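Local coordinates for carbohydrate binding module family 33 and 10 domain protein (Teredinibacter turnerae, PDB 6RW7), which probably binds cellulose and cleaves it oxidatively through a copper site, this chain being the AA10 lytic polysaccharide monooxygenase domain of a longer protein, at residues A26-D29 against E30-N34. Sequence-based numbering, arbitrary orientation.
Sequences AKCD and EAFAN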
loop_
_atom_site.group_PDB
_atom_site.type_symbol
_atom_site.label_atom_id
_atom_site.label_comp_id
_atom_site.label_asym_id
_atom_site.label_seq_id
_atom_site.Cartn_x
_atom_site.Cartn_y
_atom_site.Cartn_z
ATOM N N ALA A 26 -2.406 20.180 -6.216
ATOM C CA ALA A 26 -1.269 20.448 -5.318
ATOM C C ALA A 26 -1.056 19.287 -4.331
ATOM O O ALA A 26 -0.105 19.355 -3.564
ATOM C CB ALA A 26 -1.502 21.742 -4.568
ATOM N N LYS A 27 -1.935 18.265 -4.325
ATOM C CA LYS A 27 -1.987 17.293 -3.195
ATOM C C LYS A 27 -0.682 16.515 -3.017
ATOM O O LYS A 27 -0.390 16.160 -1.869
ATOM C CB LYS A 27 -3.161 16.329 -3.334
ATOM C CG LYS A 27 -3.151 15.417 -4.550
ATOM C CD LYS A 27 -4.254 14.378 -4.471
ATOM C CE LYS A 27 -4.444 13.570 -5.725
ATOM N NZ LYS A 27 -5.523 12.571 -5.529
ATOM N N CYS A 28 0.085 16.256 -4.081
ATOM C CA CYS A 28 1.373 15.516 -3.996
ATOM C C CYS A 28 2.578 16.467 -3.961
ATOM O O CYS A 28 3.716 15.996 -3.936
ATOM C CB CYS A 28 1.533 14.596 -5.195
ATOM S SG CYS A 28 0.279 13.295 -5.264
ATOM N N ASP A 29 2.364 17.772 -3.889
ATOM C CA ASP A 29 3.482 18.728 -4.056
ATOM C C ASP A 29 4.572 18.483 -3.010
ATOM O O ASP A 29 5.752 18.507 -3.356
ATOM C CB ASP A 29 2.977 20.165 -3.978
ATOM C CG ASP A 29 2.314 20.648 -5.263
ATOM O OD1 ASP A 29 2.211 19.856 -6.239
ATOM O OD2 ASP A 29 1.855 21.810 -5.261
ATOM N N GLU A 30 4.203 18.285 -1.743
ATOM C CA GLU A 30 5.187 18.127 -0.647
ATOM C C GLU A 30 5.965 16.823 -0.859
ATOM O O GLU A 30 7.183 16.830 -0.736
ATOM C CB GLU A 30 4.454 18.161 0.690
ATOM C CG GLU A 30 5.290 18.709 1.820
ATOM C CD GLU A 30 4.488 18.820 3.098
ATOM O OE1 GLU A 30 3.600 19.703 3.151
ATOM O OE2 GLU A 30 4.713 17.985 4.009
ATOM N N ALA A 31 5.249 15.727 -1.142
ATOM C CA ALA A 31 5.889 14.414 -1.384
ATOM C C ALA A 31 6.892 14.563 -2.544
ATOM O O ALA A 31 8.030 14.125 -2.416
ATOM C CB ALA A 31 4.850 13.363 -1.674
ATOM N N PHE A 32 6.461 15.172 -3.650
ATOM C CA PHE A 32 7.322 15.382 -4.839
ATOM C C PHE A 32 8.553 16.228 -4.487
ATOM O O PHE A 32 9.693 15.886 -4.861
ATOM C CB PHE A 32 6.524 16.044 -5.959
ATOM C CG PHE A 32 5.432 15.237 -6.624
ATOM C CD1 PHE A 32 5.417 13.844 -6.659
ATOM C CD2 PHE A 32 4.420 15.907 -7.282
ATOM C CE1 PHE A 32 4.428 13.163 -7.349
ATOM C CE2 PHE A 32 3.418 15.230 -7.960
ATOM C CZ PHE A 32 3.425 13.851 -7.985
ATOM N N ALA A 33 8.317 17.343 -3.791
ATOM C CA ALA A 33 9.382 18.298 -3.425
ATOM C C ALA A 33 10.383 17.678 -2.448
ATOM O O ALA A 33 11.594 17.785 -2.644
ATOM C CB ALA A 33 8.745 19.540 -2.865
ATOM N N ASN A 34 9.887 16.978 -1.434
ATOM C CA ASN A 34 10.749 16.382 -0.398
ATOM C C ASN A 34 11.571 15.271 -1.042
ATOM O O ASN A 34 12.720 15.122 -0.693
ATOM C CB ASN A 34 9.933 15.885 0.803
ATOM C CG ASN A 34 9.332 17.008 1.626
ATOM O OD1 ASN A 34 9.577 18.192 1.355
ATOM N ND2 ASN A 34 8.526 16.667 2.623
HETATM O O HOH W 1 1.341 18.943 -0.932
HETATM O O HOH W 2 2.135 15.645 -0.583
#
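Cys-28 and Phe-32, both buried, pack closely at the start of helix 29-37, one helical turn apart, with Cys-28 CB 3.4 Å from Phe-32 CE2. CB of Cys-28 sits over one face of the phenyl ring, offset toward the rim and 3.6 Å from the ring centroid, a CH-pi contact. CG of Phe-32 lies anti to its carbonyl carbon (chi1 -68°), which swings the ring back over Cys-28; the sulfur approaches more obliquely, SG lying 4.8 Å from the centroid. The carbonyl O of Cys-28, at the N-cap position, lies over the same face and accepts a nearly straight bond from Phe-32 N at 2.9 Å. One residue on, Ala-33 N bonds Asp-29 O at 2.9 Å.

The solvent side, with exposed Asp-29 and Glu-30, is looser. Ala-26 to Asp-29 form a type I turn, and two waters stand in for direct bonds that first-turn N-H groups do not make: one links Ala-26 O to Glu-30 N, accepting from that N-H at 3.0 Å, and another joins Lys-27 O to Ala-31 N. With an alanine in place of Phe-32, Cys-28 CB would probably lose its aromatic cover and a gap open beside the disulfide.

That disulfide, Cys-28 to Cys-14, and the touch of Phe-32 on Cys-14 hold helix 29-37 against helix 10-17, while Trp-45, outside that helix, meets the ring edge-to-face, away from the copper sites.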